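Local coordinates for protein hemin degrading factor (PDB 4MF9) that binds heme in the cytoplasm of Pseudomonas aeruginosa, probably traffics it to heme oxygenase, and can probably degrade it as well, at residues A[226-234]-A[324-335]. Sequence-based numbering, arbitrary orientation.
With HEM (protoporphyrin IX containing Fe), chain C.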
ATOM      1  N   ALA A 226     -19.282 -12.199   2.066  1.00 24.45           N
ATOM      2  CA  ALA A 226     -18.717 -12.418   0.736  1.00 21.83           C
ATOM      3  C   ALA A 226     -17.306 -11.869   0.607  1.00 16.17           C
ATOM      4  O   ALA A 226     -16.996 -10.812   1.157  1.00 15.10           O
ATOM      5  CB  ALA A 226     -19.622 -11.818  -0.329  1.00 18.25           C
ATOM      6  N   GLN A 227     -16.464 -12.581  -0.129  1.00 21.17           N
ATOM      7  CA  GLN A 227     -15.159 -12.054  -0.570  1.00 23.99           C
ATOM      8  C   GLN A 227     -15.373 -10.943  -1.599  1.00 18.61           C
ATOM      9  O   GLN A 227     -16.375 -10.912  -2.234  1.00 16.52           O
ATOM     10  CB  GLN A 227     -14.256 -13.110  -1.195  1.00 23.05           C
ATOM     11  CG  GLN A 227     -14.206 -14.409  -0.475  1.00 27.76           C
ATOM     12  CD  GLN A 227     -13.791 -14.222   0.942  1.00 30.51           C
ATOM     13  OE1 GLN A 227     -14.542 -14.445   1.863  1.00 32.96           O
ATOM     14  NE2 GLN A 227     -12.618 -13.743   1.115  1.00 33.90           N
ATOM     15  N   ARG A 228     -14.424 -10.047  -1.714  1.00 16.02           N
ATOM     16  CA  ARG A 228     -14.627  -8.925  -2.569  1.00 16.89           C
ATOM     17  C   ARG A 228     -14.861  -9.327  -4.053  1.00 16.83           C
ATOM     18  O   ARG A 228     -15.747  -8.859  -4.670  1.00 13.48           O
ATOM     19  CB  ARG A 228     -13.470  -7.957  -2.501  1.00 13.65           C
ATOM     20  CG  ARG A 228     -13.785  -6.691  -3.256  1.00 17.20           C
ATOM     21  CD  ARG A 228     -12.785  -5.554  -3.351  1.00 14.88           C
ATOM     22  NE  ARG A 228     -12.935  -4.697  -2.231  1.00 29.64           N
ATOM     23  CZ  ARG A 228     -13.227  -3.408  -2.205  1.00 24.78           C
ATOM     24  NH1 ARG A 228     -13.376  -2.665  -3.247  1.00 16.33           N
ATOM     25  NH2 ARG A 228     -13.350  -2.875  -1.058  1.00 22.42           N
ATOM     26  N   THR A 229     -14.047 -10.211  -4.570  1.00 13.42           N
ATOM     27  CA  THR A 229     -14.199 -10.662  -5.958  1.00 13.79           C
ATOM     28  C   THR A 229     -15.512 -11.408  -6.121  1.00 15.69           C
ATOM     29  O   THR A 229     -16.185 -11.311  -7.146  1.00 13.84           O
ATOM     30  CB  THR A 229     -13.033 -11.564  -6.383  1.00 16.11           C
ATOM     31  OG1 THR A 229     -12.944 -12.702  -5.507  1.00 16.41           O
ATOM     32  CG2 THR A 229     -11.742 -10.788  -6.307  1.00 14.99           C
ATOM     33  N   GLN A 230     -15.876 -12.158  -5.101  1.00 18.01           N
ATOM     34  CA  GLN A 230     -17.119 -12.887  -5.061  1.00 18.87           C
ATOM     35  C   GLN A 230     -18.322 -11.962  -5.155  1.00 18.52           C
ATOM     36  O   GLN A 230     -19.205 -12.248  -5.885  1.00 18.30           O
ATOM     37  CB  GLN A 230     -17.190 -13.669  -3.770  1.00 17.82           C
ATOM     38  CG  GLN A 230     -18.356 -14.571  -3.561  1.00 21.97           C
ATOM     39  CD  GLN A 230     -18.168 -15.445  -2.348  1.00 21.38           C
ATOM     40  OE1 GLN A 230     -17.856 -14.973  -1.293  1.00 20.99           O
ATOM     41  NE2 GLN A 230     -18.373 -16.706  -2.522  1.00 18.29           N
ATOM     42  N   ALA A 231     -18.315 -10.862  -4.425  1.00 19.36           N
ATOM     43  CA  ALA A 231     -19.427  -9.917  -4.507  1.00 17.01           C
ATOM     44  C   ALA A 231     -19.505  -9.249  -5.882  1.00 15.43           C
ATOM     45  O   ALA A 231     -20.593  -8.996  -6.382  1.00 11.07           O
ATOM     46  CB  ALA A 231     -19.308  -8.874  -3.426  1.00 14.56           C
ATOM     47  N   LEU A 232     -18.354  -8.932  -6.472  1.00 16.28           N
ATOM     48  CA  LEU A 232     -18.317  -8.323  -7.803  1.00 13.86           C
ATOM     49  C   LEU A 232     -18.968  -9.258  -8.816  1.00 13.62           C
ATOM     50  O   LEU A 232     -19.779  -8.841  -9.646  1.00 12.80           O
ATOM     51  CB  LEU A 232     -16.877  -8.017  -8.224  1.00 11.67           C
ATOM     52  CG  LEU A 232     -16.088  -7.092  -7.305  1.00 15.04           C
ATOM     53  CD1 LEU A 232     -14.714  -6.763  -7.884  1.00 12.08           C
ATOM     54  CD2 LEU A 232     -16.878  -5.832  -7.023  1.00 13.42           C
ATOM     55  N   ARG A 233     -18.642 -10.521  -8.704  1.00 15.06           N
ATOM     56  CA  ARG A 233     -19.145 -11.594  -9.515  1.00 15.96           C
ATOM     57  C   ARG A 233     -20.665 -11.727  -9.383  1.00 18.23           C
ATOM     58  O   ARG A 233     -21.334 -12.059 -10.304  1.00 15.43           O
ATOM     59  CB  ARG A 233     -18.603 -12.881  -8.962  1.00 22.47           C
ATOM     60  CG  ARG A 233     -18.380 -13.963  -9.944  1.00 24.01           C
ATOM     61  CD  ARG A 233     -17.167 -14.792  -9.652  1.00 22.00           C
ATOM     62  NE  ARG A 233     -17.205 -15.539  -8.418  1.00 23.50           N
ATOM     63  CZ  ARG A 233     -16.218 -15.532  -7.543  1.00 21.65           C
ATOM     64  NH1 ARG A 233     -15.164 -14.800  -7.761  1.00 22.98           N
ATOM     65  NH2 ARG A 233     -16.292 -16.229  -6.453  1.00 23.69           N
ATOM     66  N   LEU A 234     -21.172 -11.521  -8.178  1.00 17.92           N
ATOM     67  CA  LEU A 234     -22.592 -11.742  -7.898  1.00 18.17           C
ATOM     68  C   LEU A 234     -23.412 -10.463  -8.028  1.00 17.51           C
ATOM     69  O   LEU A 234     -24.647 -10.497  -7.980  1.00 16.83           O
ATOM     70  CB  LEU A 234     -22.767 -12.319  -6.492  1.00 18.61           C
ATOM     71  CG  LEU A 234     -22.064 -13.630  -6.144  1.00 18.75           C
ATOM     72  CD1 LEU A 234     -22.320 -13.995  -4.695  1.00 17.18           C
ATOM     73  CD2 LEU A 234     -22.509 -14.756  -7.052  1.00 23.97           C
ATOM     74  N   GLU A 324     -10.628  -2.149 -10.273  1.00 10.03           N
ATOM     75  CA  GLU A 324     -10.023  -2.885  -9.170  1.00  8.45           C
ATOM     76  C   GLU A 324      -9.335  -4.140  -9.713  1.00  9.77           C
ATOM     77  O   GLU A 324      -9.956  -4.979 -10.370  1.00  7.49           O
ATOM     78  CB  GLU A 324     -11.092  -3.192  -8.102  1.00 11.82           C
ATOM     79  CG  GLU A 324     -11.832  -1.914  -7.680  1.00 12.10           C
ATOM     80  CD  GLU A 324     -12.812  -2.080  -6.539  1.00 14.21           C
ATOM     81  OE1 GLU A 324     -12.946  -3.200  -5.996  1.00 14.02           O
ATOM     82  OE2 GLU A 324     -13.451  -1.067  -6.187  1.00 18.72           O
ATOM     83  N   ALA A 325      -8.032  -4.235  -9.463  1.00 11.50           N
ATOM     84  CA  ALA A 325      -7.229  -5.364  -9.924  1.00 10.90           C
ATOM     85  C   ALA A 325      -6.920  -6.277  -8.740  1.00  9.61           C
ATOM     86  O   ALA A 325      -6.544  -5.810  -7.657  1.00  7.50           O
ATOM     87  CB  ALA A 325      -5.959  -4.865 -10.557  1.00  8.98           C
ATOM     88  N   PHE A 326      -7.070  -7.561  -8.922  1.00 10.13           N
ATOM     89  CA  PHE A 326      -6.852  -8.554  -7.925  1.00 12.04           C
ATOM     90  C   PHE A 326      -5.819  -9.608  -8.338  1.00 15.37           C
ATOM     91  O   PHE A 326      -5.713  -9.935  -9.490  1.00 10.21           O
ATOM     92  CB  PHE A 326      -8.123  -9.277  -7.607  1.00 11.83           C
ATOM     93  CG  PHE A 326      -9.246  -8.363  -7.181  1.00 13.03           C
ATOM     94  CD1 PHE A 326     -10.043  -7.743  -8.102  1.00 11.21           C
ATOM     95  CD2 PHE A 326      -9.485  -8.130  -5.854  1.00 14.28           C
ATOM     96  CE1 PHE A 326     -11.079  -6.945  -7.720  1.00 11.01           C
ATOM     97  CE2 PHE A 326     -10.500  -7.303  -5.457  1.00 15.12           C
ATOM     98  CZ  PHE A 326     -11.280  -6.693  -6.390  1.00 11.87           C
ATOM     99  N   ASP A 327      -5.099 -10.126  -7.360  1.00 16.40           N
ATOM    100  CA  ASP A 327      -4.205 -11.260  -7.543  1.00 19.73           C
ATOM    101  C   ASP A 327      -4.939 -12.601  -7.444  1.00 19.99           C
ATOM    102  O   ASP A 327      -6.113 -12.576  -7.192  1.00 19.01           O
ATOM    103  CB  ASP A 327      -3.034 -11.191  -6.587  1.00 16.84           C
ATOM    104  CG  ASP A 327      -3.418 -11.390  -5.177  1.00 20.59           C
ATOM    105  OD1 ASP A 327      -4.431 -11.975  -4.868  1.00 18.32           O
ATOM    106  OD2 ASP A 327      -2.639 -10.978  -4.354  1.00 24.39           O
ATOM    107  N   PRO A 328      -4.235 -13.717  -7.563  1.00 15.99           N
ATOM    108  CA  PRO A 328      -4.855 -15.018  -7.494  1.00 22.56           C
ATOM    109  C   PRO A 328      -5.426 -15.341  -6.137  1.00 21.24           C
ATOM    110  O   PRO A 328      -6.095 -16.299  -6.059  1.00 25.12           O
ATOM    111  CB  PRO A 328      -3.731 -15.982  -7.872  1.00 21.98           C
ATOM    112  CG  PRO A 328      -2.955 -15.241  -8.838  1.00 32.97           C
ATOM    113  CD  PRO A 328      -3.011 -13.784  -8.387  1.00 33.93           C
ATOM    114  N   ASP A 329      -5.098 -14.583  -5.123  1.00 22.09           N
ATOM    115  CA  ASP A 329      -5.619 -14.862  -3.783  1.00 25.32           C
ATOM    116  C   ASP A 329      -6.867 -14.040  -3.453  1.00 26.24           C
ATOM    117  O   ASP A 329      -7.425 -14.151  -2.355  1.00 25.77           O
ATOM    118  CB  ASP A 329      -4.542 -14.640  -2.721  1.00 23.51           C
ATOM    119  CG  ASP A 329      -3.374 -15.590  -2.874  1.00 28.82           C
ATOM    120  OD1 ASP A 329      -3.596 -16.745  -3.301  1.00 28.35           O
ATOM    121  OD2 ASP A 329      -2.235 -15.173  -2.571  1.00 31.31           O
ATOM    122  N   GLY A 330      -7.310 -13.229  -4.408  1.00 22.66           N
ATOM    123  CA  GLY A 330      -8.485 -12.398  -4.196  1.00 20.71           C
ATOM    124  C   GLY A 330      -8.163 -11.080  -3.516  1.00 19.59           C
ATOM    125  O   GLY A 330      -9.071 -10.327  -3.148  1.00 15.51           O
ATOM    126  N   GLU A 331      -6.872 -10.787  -3.359  1.00 17.81           N
ATOM    127  CA  GLU A 331      -6.471  -9.541  -2.717  1.00 15.53           C
ATOM    128  C   GLU A 331      -6.285  -8.423  -3.737  1.00 14.03           C
ATOM    129  O   GLU A 331      -5.823  -8.663  -4.857  1.00 19.13           O
ATOM    130  CB  GLU A 331      -5.194  -9.740  -1.894  1.00 19.05           C
ATOM    131  CG  GLU A 331      -5.337 -10.709  -0.724  1.00 22.11           C
ATOM    132  CD  GLU A 331      -6.233 -10.182   0.396  1.00 25.51           C
ATOM    133  OE1 GLU A 331      -5.820  -9.245   1.113  1.00 34.16           O
ATOM    134  OE2 GLU A 331      -7.348 -10.712   0.573  1.00 26.84           O
ATOM    135  N   LEU A 332      -6.605  -7.214  -3.367  1.00 11.88           N
ATOM    136  CA  LEU A 332      -6.493  -6.055  -4.191  1.00 10.62           C
ATOM    137  C   LEU A 332      -5.014  -5.644  -4.452  1.00 14.68           C
ATOM    138  O   LEU A 332      -4.273  -5.353  -3.537  1.00  9.02           O
ATOM    139  CB  LEU A 332      -7.112  -4.923  -3.461  1.00 11.92           C
ATOM    140  CG  LEU A 332      -8.510  -4.425  -3.716  1.00 16.56           C
ATOM    141  CD1 LEU A 332      -8.866  -3.348  -2.726  1.00 15.52           C
ATOM    142  CD2 LEU A 332      -8.724  -3.996  -5.122  1.00 13.43           C
ATOM    143  N   ILE A 333      -4.605  -5.620  -5.717  1.00  7.11           N
ATOM    144  CA  ILE A 333      -3.358  -4.993  -6.108  1.00  8.02           C
ATOM    145  C   ILE A 333      -3.283  -3.480  -6.125  1.00  9.28           C
ATOM    146  O   ILE A 333      -2.435  -2.839  -5.538  1.00  7.59           O
ATOM    147  CB  ILE A 333      -2.883  -5.581  -7.464  1.00  7.77           C
ATOM    148  CG1 ILE A 333      -2.714  -7.088  -7.381  1.00  9.17           C
ATOM    149  CG2 ILE A 333      -1.676  -4.880  -8.006  1.00  8.96           C
ATOM    150  CD1 ILE A 333      -2.735  -7.791  -8.696  1.00 13.79           C
ATOM    151  N   VAL A 334      -4.236  -2.904  -6.837  1.00  6.39           N
ATOM    152  CA  VAL A 334      -4.350  -1.504  -7.005  1.00  8.07           C
ATOM    153  C   VAL A 334      -5.778  -1.121  -7.386  1.00  7.52           C
ATOM    154  O   VAL A 334      -6.423  -1.917  -7.961  1.00  8.04           O
ATOM    155  CB  VAL A 334      -3.417  -1.052  -8.110  1.00  9.01           C
ATOM    156  CG1 VAL A 334      -3.730  -1.780  -9.379  1.00 10.79           C
ATOM    157  CG2 VAL A 334      -3.407   0.437  -8.291  1.00 10.72           C
ATOM    158  N   GLN A 335      -6.222   0.055  -7.038  1.00  8.21           N
ATOM    159  CA  GLN A 335      -7.535   0.547  -7.428  1.00 11.58           C
ATOM    160  C   GLN A 335      -7.383   1.914  -8.025  1.00 10.69           C
ATOM    161  O   GLN A 335      -6.620   2.687  -7.531  1.00 10.52           O
ATOM    162  CB  GLN A 335      -8.452   0.722  -6.236  1.00 10.91           C
ATOM    163  CG  GLN A 335      -8.953  -0.494  -5.528  1.00 14.39           C
ATOM    164  CD  GLN A 335      -9.781  -0.089  -4.306  1.00 20.69           C
ATOM    165  OE1 GLN A 335     -10.991  -0.196  -4.291  1.00 21.43           O
ATOM    166  NE2 GLN A 335      -9.116   0.434  -3.325  1.00 15.81           N
TER
HETATM  167  CHA HEM C 400     -11.966   6.050  -1.002  1.00 28.73           C
HETATM  168  CHB HEM C 400     -11.304  10.552   0.312  1.00 33.91           C
HETATM  169  CHC HEM C 400     -10.805   9.091   4.867  1.00 26.79           C
HETATM  170  CHD HEM C 400     -10.309   4.607   3.264  1.00 28.76           C
HETATM  171  C1A HEM C 400     -11.912   7.415  -1.017  1.00 31.87           C
HETATM  172  C2A HEM C 400     -12.214   8.244  -2.133  1.00 27.98           C
HETATM  173  C3A HEM C 400     -12.048   9.488  -1.750  1.00 29.10           C
HETATM  174  C4A HEM C 400     -11.601   9.439  -0.430  1.00 31.92           C
HETATM  175  CMA HEM C 400     -12.240  10.699  -2.618  1.00 32.10           C
HETATM  176  CAA HEM C 400     -12.678   7.843  -3.488  1.00 27.87           C
HETATM  177  CBA HEM C 400     -13.923   8.577  -4.051  1.00 24.17           C
HETATM  178  CGA HEM C 400     -15.104   8.080  -3.300  1.00 30.83           C
HETATM  179  O1A HEM C 400     -15.957   8.851  -2.868  1.00 29.43           O
HETATM  180  O2A HEM C 400     -15.183   6.894  -3.127  1.00 33.39           O
HETATM  181  C1B HEM C 400     -11.135  10.476   1.688  1.00 36.28           C
HETATM  182  C2B HEM C 400     -11.000  11.664   2.422  1.00 34.96           C
HETATM  183  C3B HEM C 400     -10.867  11.313   3.709  1.00 36.84           C
HETATM  184  C4B HEM C 400     -10.916   9.834   3.733  1.00 31.96           C
HETATM  185  CMB HEM C 400     -11.045  13.055   1.864  1.00 33.21           C
HETATM  186  CAB HEM C 400     -10.721  12.318   4.803  1.00 33.97           C
HETATM  187  CBB HEM C 400     -10.087  12.135   5.921  1.00 34.67           C
HETATM  188  C1C HEM C 400     -10.640   7.757   4.861  1.00 26.74           C
HETATM  189  C2C HEM C 400     -10.501   6.970   5.986  1.00 29.46           C
HETATM  190  C3C HEM C 400     -10.361   5.687   5.552  1.00 31.94           C
HETATM  191  C4C HEM C 400     -10.407   5.679   4.129  1.00 29.13           C
HETATM  192  CMC HEM C 400     -10.526   7.443   7.407  1.00 30.96           C
HETATM  193  CAC HEM C 400     -10.179   4.537   6.404  1.00 32.03           C
HETATM  194  CBC HEM C 400      -9.848   3.423   5.820  1.00 32.67           C
HETATM  195  C1D HEM C 400     -10.753   4.616   1.935  1.00 32.53           C
HETATM  196  C2D HEM C 400     -10.894   3.401   1.077  1.00 30.74           C
HETATM  197  C3D HEM C 400     -11.368   3.829  -0.090  1.00 28.52           C
HETATM  198  C4D HEM C 400     -11.505   5.284   0.046  1.00 30.18           C
HETATM  199  CMD HEM C 400     -10.597   1.950   1.391  1.00 26.64           C
HETATM  200  CAD HEM C 400     -11.674   2.976  -1.293  1.00 28.99           C
HETATM  201  CBD HEM C 400     -13.186   2.780  -1.388  1.00 26.92           C
HETATM  202  CGD HEM C 400     -13.742   1.705  -2.272  1.00 29.60           C
HETATM  203  O1D HEM C 400     -14.609   2.063  -3.042  1.00 24.87           O
HETATM  204  O2D HEM C 400     -13.408   0.532  -2.228  1.00 25.82           O
HETATM  205  NA  HEM C 400     -11.525   8.171   0.025  1.00 29.91           N
HETATM  206  NB  HEM C 400     -11.090   9.399   2.487  1.00 33.17           N
HETATM  207  NC  HEM C 400     -10.587   6.962   3.792  1.00 30.13           N
HETATM  208  ND  HEM C 400     -11.123   5.693   1.260  1.00 30.08           N
HETATM  209 FE   HEM C 400     -11.148   7.428   1.868  1.00 33.94          FE
HETATM  210  O   HOH W   1     -11.738 -11.166  -2.999  1.00 18.62           O
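Arg228, in the first turn of helix 228-235, reaches across to Glu324 and Phe326 on the beta hairpin formed by strands 320-326 and 332-338, so that the helix packs on the antiparallel sheet that holds this hairpin, where it helps line the heme pocket of this HemS-type fold. The arginine leaves the helix with CG anti to the backbone N (chi1 -172°) and runs straight until it bends at chi3, which carries the guanidinium past the phenylalanine. Arg228 CD lies at the edge of the Phe326 ring, 3.6 Å from Phe326 CE2. Beyond it, Arg228 NH1 makes a salt bridge to Glu324 OE1 at 2.8 Å; the acceptor sits in the guanidinium plane but is met on its syn side, well out of the carboxylate plane. The other carboxylate oxygen of Glu324 is paired with Lys313, so one acid links two heme-binding residues. Arg228 NH1 also gives a weak, long bond of 3.4 Å to the heme propionate oxygen O2D, while Leu332 CD1 lies over one face of the guanidinium.

Nearer the turn of the hairpin, the Phe326 ring is covered on one face by the Thr229 methyl: CG2 stands 3.6 Å from the ring centroid, a CH-pi contact only 15° off the normal. The Leu232 and Phe326 side chains approach each other from opposite directions, and Leu232 CD1 comes to 3.6 Å from Phe326 CE1; Leu232 continues the apolar layer onto Trp309 and Val311. At the turn, where an Asx turn is built on Asp327, one water accepts from Thr229 N (3.0 Å) and donates to Gly330 O (2.8 Å).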